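Local atomic coordinates of collagen adhesin (PDB entry 2F68), a protein that binds collagen at the staphylococcal cell surface, probably by closing its two Ig-like domains around the triple helix in a "collagen hug". Residues A[32-37]-A[107-112]; A[188-193]-A[270-275]; A[199-204]-A[254-259]. All blocks are in the same frame, centred on the assembly; numbering follows the deposited sequence.

How the contacts relate
Contact 1 belongs to the first of the two domains, contacts 2 and 3 to the collagen-binding domain. Centre to centre, contact 1 lies 28 Å from contact 2 and 31 Å from contact 3, on the opposite side of the chain's middle, and its nearest atoms are about 9 Å and 15 Å from theirs. Contacts 2 and 3, with centres 15 Å apart, touch through Tyr258, whose OH sits between Asp188 OD1 (3.0 Å) and Asn272 OD1 (2.6 Å); its single proton can serve one of these acceptors at a time. They lie in two different sheets of that domain. Strand 300-307, near the C-terminal end of the chain, returns to pair beside contact 1 and probably helps hold the domains together.

Contact 1 of 3, residues A[32-37]-A[107-112]; sequences KTTVKM and FAEFEV
Val35 N gives its hydrogen to Phe110 O at 2.7 Å, approaching almost head-on (C=O...N 170°), and Thr34 leans on the same oxygen with its CA hydrogen and its methyl. Phe110 N returns the bond to Val35 O. The pairs Thr33 with Val112 and Met37 with Ala108 repeat this exchange, so six backbone bonds join the antiparallel strands. On the buried face, Phe110 CG is tucked between its own N and carbonyl carbon (chi1 55°), which lays the ring alongside Val35; Val35 CB sits over one ring face, 4.2 Å from the centroid, in a CH-pi contact. Val35 CG2 meets Val112 CG2 at 3.7 Å, and the bent Met37 brings its CE to 4.0 Å from Ala108 CB. The other face is polar. Here Thr34 CG2 packs on Glu109 CG at 3.7 Å, while a water links Thr34 OG1 to Glu111 OE1, donating to the carboxylate over 2.7 Å; Glu111 OE2 is taken by Asn299 N. The extended Lys36 passes obliquely by the Phe107 ring, Lys36 CE 3.9 Å from Phe107 CD1, with at most a weak cation-pi attraction. Strand 17-27 lies beside 31-40, and strand 300-307 bonds 104-116 at Phe107 and Glu109. This is the sheet of an Ig-like beta sandwich completed by a strand from the far end of the chain, beta-strand complementation.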
ATOM      1  N   LYS A  32      -8.955  -1.082   2.274  1.00 25.16           N
ATOM      2  CA  LYS A  32      -8.973  -0.306   1.035  1.00 26.70           C
ATOM      3  C   LYS A  32     -10.397  -0.023   0.564  1.00 25.99           C
ATOM      4  O   LYS A  32     -11.272  -0.888   0.647  1.00 24.39           O
ATOM      5  CB  LYS A  32      -8.200  -1.035  -0.069  1.00 26.84           C
ATOM      6  CG  LYS A  32      -6.703  -1.163   0.181  1.00 29.63           C
ATOM      7  CD  LYS A  32      -6.028  -1.936  -0.942  1.00 31.48           C
ATOM      8  CE  LYS A  32      -4.545  -2.124  -0.670  1.00 37.90           C
ATOM      9  NZ  LYS A  32      -3.872  -2.879  -1.763  1.00 38.43           N
ATOM     10  N   THR A  33     -10.615   1.195   0.072  1.00 25.37           N
ATOM     11  CA  THR A  33     -11.905   1.594  -0.497  1.00 23.74           C
ATOM     12  C   THR A  33     -11.723   2.566  -1.669  1.00 23.11           C
ATOM     13  O   THR A  33     -10.754   3.329  -1.711  1.00 23.26           O
ATOM     14  CB  THR A  33     -12.871   2.173   0.577  1.00 24.00           C
ATOM     15  OG1 THR A  33     -14.124   2.510  -0.029  1.00 25.39           O
ATOM     16  CG2 THR A  33     -12.283   3.407   1.263  1.00 24.44           C
ATOM     17  N   THR A  34     -12.658   2.527  -2.615  1.00 22.58           N
ATOM     18  CA  THR A  34     -12.543   3.291  -3.858  1.00 22.77           C
ATOM     19  C   THR A  34     -13.399   4.560  -3.838  1.00 21.91           C
ATOM     20  O   THR A  34     -14.592   4.510  -3.532  1.00 22.57           O
ATOM     21  CB  THR A  34     -12.919   2.427  -5.088  1.00 23.22           C
ATOM     22  OG1 THR A  34     -12.420   1.094  -4.914  1.00 24.56           O
ATOM     23  CG2 THR A  34     -12.335   3.017  -6.361  1.00 24.03           C
ATOM     24  N   VAL A  35     -12.773   5.687  -4.172  1.00 21.07           N
ATOM     25  CA  VAL A  35     -13.447   6.986  -4.226  1.00 21.15           C
ATOM     26  C   VAL A  35     -13.656   7.405  -5.683  1.00 20.63           C
ATOM     27  O   VAL A  35     -12.722   7.361  -6.487  1.00 21.75           O
ATOM     28  CB  VAL A  35     -12.639   8.084  -3.481  1.00 21.16           C
ATOM     29  CG1 VAL A  35     -13.418   9.396  -3.426  1.00 21.76           C
ATOM     30  CG2 VAL A  35     -12.276   7.630  -2.075  1.00 20.22           C
ATOM     31  N   LYS A  36     -14.882   7.808  -6.011  1.00 21.24           N
ATOM     32  CA  LYS A  36     -15.214   8.269  -7.358  1.00 21.40           C
ATOM     33  C   LYS A  36     -15.776   9.689  -7.338  1.00 21.30           C
ATOM     34  O   LYS A  36     -16.721   9.985  -6.605  1.00 19.56           O
ATOM     35  CB  LYS A  36     -16.197   7.306  -8.033  1.00 21.09           C
ATOM     36  CG  LYS A  36     -16.326   7.497  -9.539  1.00 22.92           C
ATOM     37  CD  LYS A  36     -17.284   6.486 -10.147  1.00 23.63           C
ATOM     38  CE  LYS A  36     -17.395   6.669 -11.651  1.00 30.91           C
ATOM     39  NZ  LYS A  36     -18.325   5.681 -12.264  1.00 30.59           N
ATOM     40  N   MET A  37     -15.180  10.559  -8.153  1.00 20.46           N
ATOM     41  CA  MET A  37     -15.596  11.954  -8.265  1.00 20.88           C
ATOM     42  C   MET A  37     -15.963  12.265  -9.715  1.00 20.44           C
ATOM     43  O   MET A  37     -15.146  12.075 -10.616  1.00 19.62           O
ATOM     44  CB  MET A  37     -14.473  12.880  -7.779  1.00 19.88           C
ATOM     45  CG  MET A  37     -14.836  14.365  -7.677  1.00 19.92           C
ATOM     46  SD  MET A  37     -14.900  15.252  -9.253  1.00 21.44           S
ATOM     47  CE  MET A  37     -13.269  14.926  -9.924  1.00 15.04           C
ATOM     48  N   PHE A 107     -14.834  11.876 -14.956  1.00 20.32           N
ATOM     49  CA  PHE A 107     -14.763  11.263 -13.628  1.00 21.33           C
ATOM     50  C   PHE A 107     -13.329  10.969 -13.176  1.00 21.56           C
ATOM     51  O   PHE A 107     -12.397  10.971 -13.984  1.00 21.42           O
ATOM     52  CB  PHE A 107     -15.625   9.989 -13.566  1.00 21.48           C
ATOM     53  CG  PHE A 107     -15.061   8.823 -14.339  1.00 21.55           C
ATOM     54  CD1 PHE A 107     -14.280   7.861 -13.703  1.00 24.48           C
ATOM     55  CD2 PHE A 107     -15.324   8.677 -15.698  1.00 25.35           C
ATOM     56  CE1 PHE A 107     -13.759   6.780 -14.410  1.00 26.15           C
ATOM     57  CE2 PHE A 107     -14.809   7.599 -16.414  1.00 27.26           C
ATOM     58  CZ  PHE A 107     -14.025   6.648 -15.768  1.00 26.98           C
ATOM     59  N   ALA A 108     -13.173  10.718 -11.877  1.00 20.83           N
ATOM     60  CA  ALA A 108     -11.887  10.356 -11.287  1.00 21.29           C
ATOM     61  C   ALA A 108     -12.071   9.259 -10.242  1.00 21.14           C
ATOM     62  O   ALA A 108     -12.608   9.503  -9.157  1.00 20.66           O
ATOM     63  CB  ALA A 108     -11.219  11.576 -10.675  1.00 22.45           C
ATOM     64  N   GLU A 109     -11.626   8.052 -10.580  1.00 20.94           N
ATOM     65  CA  GLU A 109     -11.764   6.893  -9.703  1.00 21.12           C
ATOM     66  C   GLU A 109     -10.400   6.452  -9.174  1.00 21.86           C
ATOM     67  O   GLU A 109      -9.485   6.176  -9.952  1.00 22.39           O
ATOM     68  CB  GLU A 109     -12.457   5.746 -10.446  1.00 20.55           C
ATOM     69  CG  GLU A 109     -13.123   4.719  -9.539  1.00 22.72           C
ATOM     70  CD  GLU A 109     -13.889   3.654 -10.307  1.00 28.50           C
ATOM     71  OE1 GLU A 109     -13.371   3.152 -11.328  1.00 30.18           O
ATOM     72  OE2 GLU A 109     -15.011   3.308  -9.880  1.00 30.65           O
ATOM     73  N   PHE A 110     -10.274   6.395  -7.849  1.00 22.40           N
ATOM     74  CA  PHE A 110      -9.015   6.032  -7.191  1.00 21.12           C
ATOM     75  C   PHE A 110      -9.243   5.345  -5.844  1.00 22.75           C
ATOM     76  O   PHE A 110     -10.283   5.532  -5.210  1.00 22.48           O
ATOM     77  CB  PHE A 110      -8.108   7.263  -7.024  1.00 21.63           C
ATOM     78  CG  PHE A 110      -8.761   8.417  -6.308  1.00 19.68           C
ATOM     79  CD1 PHE A 110      -8.688   8.527  -4.922  1.00 21.80           C
ATOM     80  CD2 PHE A 110      -9.438   9.404  -7.023  1.00 20.56           C
ATOM     81  CE1 PHE A 110      -9.289   9.593  -4.258  1.00 20.63           C
ATOM     82  CE2 PHE A 110     -10.041  10.474  -6.367  1.00 19.99           C
ATOM     83  CZ  PHE A 110      -9.966  10.569  -4.982  1.00 19.30           C
ATOM     84  N   GLU A 111      -8.259   4.556  -5.415  1.00 23.20           N
ATOM     85  CA  GLU A 111      -8.343   3.811  -4.157  1.00 23.35           C
ATOM     86  C   GLU A 111      -7.617   4.520  -3.015  1.00 21.73           C
ATOM     87  O   GLU A 111      -6.557   5.117  -3.217  1.00 21.07           O
ATOM     88  CB  GLU A 111      -7.783   2.396  -4.330  1.00 23.33           C
ATOM     89  CG  GLU A 111      -8.608   1.498  -5.250  1.00 25.94           C
ATOM     90  CD  GLU A 111      -8.026   0.101  -5.403  1.00 26.64           C
ATOM     91  OE1 GLU A 111      -8.799  -0.828  -5.718  1.00 32.21           O
ATOM     92  OE2 GLU A 111      -6.802  -0.075  -5.211  1.00 29.75           O
ATOM     93  N   VAL A 112      -8.203   4.452  -1.820  1.00 21.87           N
ATOM     94  CA  VAL A 112      -7.616   5.044  -0.613  1.00 21.26           C
ATOM     95  C   VAL A 112      -7.566   4.035   0.539  1.00 22.45           C
ATOM     96  O   VAL A 112      -8.261   3.015   0.511  1.00 22.26           O
ATOM     97  CB  VAL A 112      -8.369   6.331  -0.155  1.00 21.06           C
ATOM     98  CG1 VAL A 112      -8.288   7.426  -1.215  1.00 19.05           C
ATOM     99  CG2 VAL A 112      -9.821   6.028   0.205  1.00 19.46           C
TER
HETATM  100  O   HOH W   1     -10.789  -0.032  -7.425  1.00 30.85           O

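Contact 2 of 3, residues A[188-193]-A[270-275]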
ATOM      1  N   ASP A 188      12.199 -18.638   0.967  1.00 20.79           N
ATOM      2  CA  ASP A 188      11.309 -17.665   0.336  1.00 20.86           C
ATOM      3  C   ASP A 188      11.564 -17.553  -1.167  1.00 20.12           C
ATOM      4  O   ASP A 188      12.711 -17.578  -1.616  1.00 19.84           O
ATOM      5  CB  ASP A 188      11.459 -16.296   1.010  1.00 21.27           C
ATOM      6  CG  ASP A 188      10.398 -15.302   0.571  1.00 24.34           C
ATOM      7  OD1 ASP A 188      10.509 -14.755  -0.548  1.00 18.82           O
ATOM      8  OD2 ASP A 188       9.460 -15.052   1.356  1.00 25.87           O
ATOM      9  N   GLN A 189      10.479 -17.436  -1.930  1.00 20.43           N
ATOM     10  CA  GLN A 189      10.543 -17.249  -3.379  1.00 21.05           C
ATOM     11  C   GLN A 189       9.639 -16.090  -3.794  1.00 20.62           C
ATOM     12  O   GLN A 189       8.428 -16.123  -3.557  1.00 21.05           O
ATOM     13  CB  GLN A 189      10.129 -18.523  -4.128  1.00 21.63           C
ATOM     14  CG  GLN A 189      10.947 -19.773  -3.804  1.00 21.31           C
ATOM     15  CD  GLN A 189      10.412 -20.544  -2.608  1.00 18.60           C
ATOM     16  OE1 GLN A 189       9.203 -20.592  -2.370  1.00 20.23           O
ATOM     17  NE2 GLN A 189      11.314 -21.161  -1.854  1.00 18.61           N
ATOM     18  N   ILE A 190      10.234 -15.069  -4.405  1.00 21.84           N
ATOM     19  CA  ILE A 190       9.485 -13.908  -4.882  1.00 22.38           C
ATOM     20  C   ILE A 190       9.098 -14.117  -6.346  1.00 24.07           C
ATOM     21  O   ILE A 190       9.960 -14.338  -7.199  1.00 24.73           O
ATOM     22  CB  ILE A 190      10.283 -12.588  -4.707  1.00 22.01           C
ATOM     23  CG1 ILE A 190      10.890 -12.507  -3.301  1.00 21.82           C
ATOM     24  CG2 ILE A 190       9.389 -11.381  -4.978  1.00 21.19           C
ATOM     25  CD1 ILE A 190      12.097 -11.593  -3.188  1.00 22.73           C
ATOM     26  N   GLN A 191       7.797 -14.049  -6.621  1.00 24.38           N
ATOM     27  CA  GLN A 191       7.260 -14.339  -7.954  1.00 25.95           C
ATOM     28  C   GLN A 191       7.496 -13.200  -8.949  1.00 25.73           C
ATOM     29  O   GLN A 191       8.016 -12.142  -8.586  1.00 23.51           O
ATOM     30  CB  GLN A 191       5.768 -14.696  -7.874  1.00 25.21           C
ATOM     31  CG  GLN A 191       5.431 -15.848  -6.919  1.00 25.96           C
ATOM     32  CD  GLN A 191       6.146 -17.148  -7.262  1.00 28.19           C
ATOM     33  OE1 GLN A 191       6.848 -17.720  -6.426  1.00 25.60           O
ATOM     34  NE2 GLN A 191       5.973 -17.618  -8.494  1.00 23.93           N
ATOM     35  N   GLY A 192       7.109 -13.431 -10.203  1.00 27.44           N
ATOM     36  CA  GLY A 192       7.332 -12.478 -11.292  1.00 28.62           C
ATOM     37  C   GLY A 192       6.541 -11.186 -11.187  1.00 29.11           C
ATOM     38  O   GLY A 192       5.545 -11.108 -10.464  1.00 28.82           O
ATOM     39  N   GLY A 193       6.997 -10.172 -11.921  1.00 28.99           N
ATOM     40  CA  GLY A 193       6.364  -8.854 -11.920  1.00 28.88           C
ATOM     41  C   GLY A 193       6.988  -7.886 -10.931  1.00 28.45           C
ATOM     42  O   GLY A 193       6.557  -6.736 -10.824  1.00 29.61           O
ATOM     43  N   PHE A 270       0.610  -9.243  -6.811  1.00 26.12           N
ATOM     44  CA  PHE A 270       2.020  -9.508  -6.536  1.00 24.89           C
ATOM     45  C   PHE A 270       2.140 -10.565  -5.443  1.00 23.86           C
ATOM     46  O   PHE A 270       1.742 -10.340  -4.296  1.00 22.80           O
ATOM     47  CB  PHE A 270       2.756  -8.220  -6.150  1.00 24.58           C
ATOM     48  CG  PHE A 270       2.747  -7.173  -7.230  1.00 24.97           C
ATOM     49  CD1 PHE A 270       3.660  -7.228  -8.280  1.00 25.04           C
ATOM     50  CD2 PHE A 270       1.821  -6.135  -7.201  1.00 25.44           C
ATOM     51  CE1 PHE A 270       3.652  -6.264  -9.283  1.00 26.76           C
ATOM     52  CE2 PHE A 270       1.806  -5.165  -8.200  1.00 28.96           C
ATOM     53  CZ  PHE A 270       2.722  -5.231  -9.243  1.00 27.31           C
ATOM     54  N   VAL A 271       2.683 -11.720  -5.816  1.00 22.60           N
ATOM     55  CA  VAL A 271       2.714 -12.891  -4.941  1.00 21.56           C
ATOM     56  C   VAL A 271       4.117 -13.154  -4.395  1.00 21.04           C
ATOM     57  O   VAL A 271       5.114 -12.977  -5.097  1.00 21.18           O
ATOM     58  CB  VAL A 271       2.196 -14.164  -5.674  1.00 21.44           C
ATOM     59  CG1 VAL A 271       1.874 -15.274  -4.677  1.00 21.83           C
ATOM     60  CG2 VAL A 271       0.966 -13.849  -6.518  1.00 23.57           C
ATOM     61  N   ASN A 272       4.173 -13.568  -3.132  1.00 20.90           N
ATOM     62  CA  ASN A 272       5.407 -14.024  -2.504  1.00 20.01           C
ATOM     63  C   ASN A 272       5.153 -15.348  -1.788  1.00 20.24           C
ATOM     64  O   ASN A 272       4.183 -15.479  -1.037  1.00 20.13           O
ATOM     65  CB  ASN A 272       5.943 -12.961  -1.538  1.00 20.53           C
ATOM     66  CG  ASN A 272       7.296 -13.325  -0.939  1.00 20.93           C
ATOM     67  OD1 ASN A 272       7.580 -12.993   0.211  1.00 27.60           O
ATOM     68  ND2 ASN A 272       8.137 -13.996  -1.718  1.00 19.56           N
ATOM     69  N   ASN A 273       6.016 -16.328  -2.042  1.00 19.14           N
ATOM     70  CA  ASN A 273       5.856 -17.671  -1.487  1.00 19.63           C
ATOM     71  C   ASN A 273       7.002 -18.062  -0.560  1.00 19.03           C
ATOM     72  O   ASN A 273       8.148 -17.677  -0.790  1.00 18.06           O
ATOM     73  CB  ASN A 273       5.717 -18.703  -2.613  1.00 19.59           C
ATOM     74  CG  ASN A 273       4.504 -18.452  -3.498  1.00 22.93           C
ATOM     75  OD1 ASN A 273       3.469 -17.963  -3.040  1.00 24.18           O
ATOM     76  ND2 ASN A 273       4.626 -18.798  -4.775  1.00 24.35           N
ATOM     77  N   SER A 274       6.685 -18.824   0.486  1.00 18.69           N
ATOM     78  CA  SER A 274       7.689 -19.278   1.451  1.00 18.34           C
ATOM     79  C   SER A 274       7.339 -20.620   2.093  1.00 17.91           C
ATOM     80  O   SER A 274       6.167 -20.919   2.336  1.00 18.21           O
ATOM     81  CB  SER A 274       7.918 -18.220   2.534  1.00 17.80           C
ATOM     82  OG  SER A 274       6.746 -18.006   3.301  1.00 18.55           O
ATOM     83  N   GLN A 275       8.372 -21.416   2.363  1.00 20.30           N
ATOM     84  CA  GLN A 275       8.227 -22.704   3.043  1.00 18.85           C
ATOM     85  C   GLN A 275       9.018 -22.690   4.350  1.00 20.74           C
ATOM     86  O   GLN A 275      10.108 -22.116   4.412  1.00 20.67           O
ATOM     87  CB  GLN A 275       8.702 -23.854   2.149  1.00 19.88           C
ATOM     88  CG  GLN A 275       7.904 -24.040   0.856  1.00 18.59           C
ATOM     89  CD  GLN A 275       8.373 -23.132  -0.272  1.00 21.39           C
ATOM     90  OE1 GLN A 275       9.572 -22.972  -0.504  1.00 21.43           O
ATOM     91  NE2 GLN A 275       7.421 -22.540  -0.984  1.00 21.16           N
TER
HETATM   92  O   HOH W   2       7.071 -20.987  -4.818  1.00 26.60           O
HETATM   93  O   HOH W   3       3.859 -11.802  -8.378  1.00 22.33           O
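This is an antiparallel strand pairing in the Ig-like sandwich of the collagen-binding domain, caught where strand 184-190 runs out into a loop, opposite the first residues of strand 269-278. Gln189 and Asn273 form the hydrogen-bonded pair, with Gln189 N to Asn273 O at 2.6 Å and the reverse bond beside it. One residue past the strand, Gln191 N still finds Val271 O, but at 3.3 Å. After that a water takes over, accepting from Val271 N and donating to Gly192 O. Side-chain amides reinforce both faces. Gln189 and Gln275 cross at roughly a right angle, yet their amide planes come within 6° of coplanar, and each gives an N-H to the other's oxygen: Gln275 NE2 to Gln189 OE1 at 3.0 Å, Gln189 NE2 to Gln275 OE1 at 2.9 Å on an in-plane lone pair. Both chains bend at chi2 (87° and 84°), which turns the two amides to meet above the backbones. On the buried face, Asn272 ND2 sends one straight bond of 2.8 Å to the syn side of Asp188 OD1, somewhat out of the carboxylate plane, and makes a weak one to Gln189 O, while Asn272 OD1 has the hydroxyl of Tyr258 as its partner. Both ends of the buried amide thus have polar neighbours, which should help fix its rotation. Ser274, on the same face, bonds Phe291 O through its OG. At the loop end, Gly193 O lies near the plane of the Phe270 ring, at its edge, 3.3 Å from Phe270 CE1.

Contact 3 of 3, residues A[199-204]-A[254-259]; sequences STLNIN and FSINYK
Leu201 starts out pointing its CB away from strand 254-259, but with CG roughly anti to the backbone N (chi1 -152°) the chain swings back, and at the fork its two methyls part: Leu201 CD1 lies 3.9 Å from Ile256 CG2, and CD2 rests against Tyr258 CB, oblique to that ring. Ile203 continues the apolar row, its CG2 3.8 Å from Ile256 CG1, the two isoleucines side by side and pointing the same way into the core, where Leu171 and Val242 also pack on Ile256. Beyond its CB, Tyr258 leads away from Leu201; its ring meets that of Trp169 and its OH reaches contact 2. The pairing belongs to the antiparallel five-stranded sheet of the collagen-binding Ig-like domain, with 252-262 between strands 166-173 and 194-207. It is regular only at one end: Asn204 N to Ser255 O is a nearly straight 2.8 Å bond, answered by Ser255 N to Asn204 O. Asn202 breaks the strand with a positive phi of 61°, and from there Asn202 O takes the hydrogen of Asn257 N at 3.3 Å. The amide of Asn202 lies against Asn257, with Asn202 ND2 3.5 Å from Asn257 CB and the two amide planes 34° apart. Past the break, Thr200 OG1 accepts a weak bond from Lys259 N while having Asp197 O as its stronger partner, and Thr200 O receives the CA hydrogen of Tyr258 almost in line, Tyr258 CA being 3.3 Å away. A water sits between Thr200 O and Asn257 OD1, 2.8 Å from the latter.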
ATOM      1  N   SER A 199      19.125  -3.629  -0.738  1.00 30.65           N
ATOM      2  CA  SER A 199      19.476  -2.558   0.197  1.00 30.78           C
ATOM      3  C   SER A 199      18.368  -2.241   1.206  1.00 30.36           C
ATOM      4  O   SER A 199      18.627  -1.626   2.245  1.00 29.92           O
ATOM      5  CB  SER A 199      19.869  -1.291  -0.570  1.00 32.49           C
ATOM      6  OG  SER A 199      18.807  -0.838  -1.391  1.00 34.09           O
ATOM      7  N   THR A 200      17.145  -2.664   0.897  1.00 28.84           N
ATOM      8  CA  THR A 200      15.984  -2.398   1.750  1.00 28.80           C
ATOM      9  C   THR A 200      15.578  -3.616   2.588  1.00 29.46           C
ATOM     10  O   THR A 200      14.403  -3.784   2.921  1.00 28.94           O
ATOM     11  CB  THR A 200      14.768  -1.916   0.919  1.00 27.98           C
ATOM     12  OG1 THR A 200      14.466  -2.878  -0.099  1.00 26.77           O
ATOM     13  CG2 THR A 200      15.052  -0.564   0.273  1.00 27.37           C
ATOM     14  N   LEU A 201      16.559  -4.447   2.938  1.00 29.48           N
ATOM     15  CA  LEU A 201      16.313  -5.685   3.680  1.00 29.75           C
ATOM     16  C   LEU A 201      15.893  -5.409   5.129  1.00 31.26           C
ATOM     17  O   LEU A 201      14.703  -5.347   5.422  1.00 35.04           O
ATOM     18  CB  LEU A 201      17.545  -6.607   3.616  1.00 30.61           C
ATOM     19  CG  LEU A 201      17.414  -8.139   3.709  1.00 30.34           C
ATOM     20  CD1 LEU A 201      17.084  -8.625   5.122  1.00 27.33           C
ATOM     21  CD2 LEU A 201      16.421  -8.705   2.690  1.00 29.62           C
ATOM     22  N   ASN A 202      16.876  -5.232   6.013  1.00 28.83           N
ATOM     23  CA  ASN A 202      16.680  -5.018   7.463  1.00 27.32           C
ATOM     24  C   ASN A 202      15.977  -6.136   8.254  1.00 24.89           C
ATOM     25  O   ASN A 202      14.947  -6.667   7.830  1.00 24.57           O
ATOM     26  CB  ASN A 202      16.106  -3.616   7.788  1.00 27.31           C
ATOM     27  CG  ASN A 202      14.602  -3.505   7.559  1.00 29.96           C
ATOM     28  OD1 ASN A 202      14.156  -2.836   6.626  1.00 30.10           O
ATOM     29  ND2 ASN A 202      13.815  -4.147   8.418  1.00 29.63           N
ATOM     30  N   ILE A 203      16.553  -6.480   9.405  1.00 23.80           N
ATOM     31  CA  ILE A 203      16.012  -7.522  10.281  1.00 23.14           C
ATOM     32  C   ILE A 203      15.792  -6.969  11.691  1.00 23.60           C
ATOM     33  O   ILE A 203      16.690  -6.350  12.268  1.00 23.74           O
ATOM     34  CB  ILE A 203      16.940  -8.777  10.360  1.00 22.73           C
ATOM     35  CG1 ILE A 203      17.397  -9.239   8.970  1.00 22.11           C
ATOM     36  CG2 ILE A 203      16.249  -9.926  11.090  1.00 20.29           C
ATOM     37  CD1 ILE A 203      18.770  -8.728   8.562  1.00 22.60           C
ATOM     38  N   ASN A 204      14.597  -7.191  12.232  1.00 24.30           N
ATOM     39  CA  ASN A 204      14.277  -6.792  13.602  1.00 25.04           C
ATOM     40  C   ASN A 204      14.193  -7.996  14.535  1.00 25.79           C
ATOM     41  O   ASN A 204      13.348  -8.878  14.354  1.00 24.47           O
ATOM     42  CB  ASN A 204      12.973  -5.986  13.646  1.00 25.00           C
ATOM     43  CG  ASN A 204      12.725  -5.341  15.004  1.00 26.88           C
ATOM     44  OD1 ASN A 204      13.641  -4.810  15.635  1.00 27.69           O
ATOM     45  ND2 ASN A 204      11.475  -5.377  15.453  1.00 28.27           N
ATOM     46  N   PHE A 254      12.063 -13.017  15.077  1.00 23.06           N
ATOM     47  CA  PHE A 254      12.778 -12.508  13.908  1.00 23.19           C
ATOM     48  C   PHE A 254      11.820 -11.952  12.859  1.00 23.36           C
ATOM     49  O   PHE A 254      11.042 -12.697  12.257  1.00 25.27           O
ATOM     50  CB  PHE A 254      13.663 -13.603  13.297  1.00 22.41           C
ATOM     51  CG  PHE A 254      14.739 -14.108  14.221  1.00 22.67           C
ATOM     52  CD1 PHE A 254      14.511 -15.211  15.040  1.00 21.58           C
ATOM     53  CD2 PHE A 254      15.983 -13.486  14.269  1.00 23.24           C
ATOM     54  CE1 PHE A 254      15.504 -15.684  15.895  1.00 22.55           C
ATOM     55  CE2 PHE A 254      16.983 -13.951  15.120  1.00 24.46           C
ATOM     56  CZ  PHE A 254      16.742 -15.053  15.935  1.00 20.19           C
ATOM     57  N   SER A 255      11.880 -10.639  12.650  1.00 22.53           N
ATOM     58  CA  SER A 255      11.058  -9.972  11.644  1.00 22.64           C
ATOM     59  C   SER A 255      11.923  -9.495  10.480  1.00 23.21           C
ATOM     60  O   SER A 255      12.708  -8.553  10.621  1.00 23.91           O
ATOM     61  CB  SER A 255      10.285  -8.804  12.263  1.00 22.92           C
ATOM     62  OG  SER A 255       9.403  -8.215  11.321  1.00 24.98           O
ATOM     63  N   ILE A 256      11.778 -10.158   9.335  1.00 22.11           N
ATOM     64  CA  ILE A 256      12.564  -9.832   8.144  1.00 22.42           C
ATOM     65  C   ILE A 256      11.718  -9.085   7.112  1.00 21.86           C
ATOM     66  O   ILE A 256      10.844  -9.665   6.461  1.00 22.65           O
ATOM     67  CB  ILE A 256      13.224 -11.092   7.516  1.00 21.83           C
ATOM     68  CG1 ILE A 256      14.091 -11.816   8.553  1.00 23.32           C
ATOM     69  CG2 ILE A 256      14.054 -10.711   6.285  1.00 23.11           C
ATOM     70  CD1 ILE A 256      14.463 -13.240   8.179  1.00 23.52           C
ATOM     71  N   ASN A 257      11.990  -7.789   6.985  1.00 21.07           N
ATOM     72  CA  ASN A 257      11.329  -6.930   6.009  1.00 21.88           C
ATOM     73  C   ASN A 257      12.124  -6.890   4.702  1.00 21.02           C
ATOM     74  O   ASN A 257      13.294  -7.275   4.679  1.00 20.28           O
ATOM     75  CB  ASN A 257      11.160  -5.518   6.594  1.00 22.27           C
ATOM     76  CG  ASN A 257      10.435  -4.563   5.654  1.00 28.04           C
ATOM     77  OD1 ASN A 257      10.945  -3.488   5.335  1.00 31.03           O
ATOM     78  ND2 ASN A 257       9.245  -4.950   5.207  1.00 25.87           N
ATOM     79  N   TYR A 258      11.471  -6.465   3.619  1.00 19.64           N
ATOM     80  CA  TYR A 258      12.142  -6.116   2.358  1.00 20.48           C
ATOM     81  C   TYR A 258      11.172  -5.548   1.322  1.00 21.50           C
ATOM     82  O   TYR A 258      10.000  -5.928   1.279  1.00 21.46           O
ATOM     83  CB  TYR A 258      12.944  -7.289   1.770  1.00 20.42           C
ATOM     84  CG  TYR A 258      12.140  -8.524   1.432  1.00 18.85           C
ATOM     85  CD1 TYR A 258      11.571  -8.686   0.169  1.00 19.06           C
ATOM     86  CD2 TYR A 258      11.970  -9.544   2.366  1.00 19.51           C
ATOM     87  CE1 TYR A 258      10.841  -9.824  -0.150  1.00 18.22           C
ATOM     88  CE2 TYR A 258      11.240 -10.685   2.057  1.00 22.21           C
ATOM     89  CZ  TYR A 258      10.679 -10.818   0.798  1.00 20.61           C
ATOM     90  OH  TYR A 258       9.958 -11.947   0.489  1.00 22.64           O
ATOM     91  N   LYS A 259      11.679  -4.639   0.492  1.00 21.06           N
ATOM     92  CA  LYS A 259      10.882  -3.996  -0.549  1.00 22.61           C
ATOM     93  C   LYS A 259      11.214  -4.551  -1.930  1.00 22.55           C
ATOM     94  O   LYS A 259      12.381  -4.796  -2.249  1.00 23.36           O
ATOM     95  CB  LYS A 259      11.092  -2.479  -0.531  1.00 22.85           C
ATOM     96  CG  LYS A 259      10.580  -1.784   0.724  1.00 28.07           C
ATOM     97  CD  LYS A 259      10.878  -0.293   0.688  1.00 33.55           C
ATOM     98  CE  LYS A 259      10.427   0.391   1.969  1.00 37.06           C
ATOM     99  NZ  LYS A 259      10.708   1.853   1.945  1.00 43.36           N
TER
HETATM  100  O   HOH W   4      12.560  -1.764   3.775  1.00 39.43           O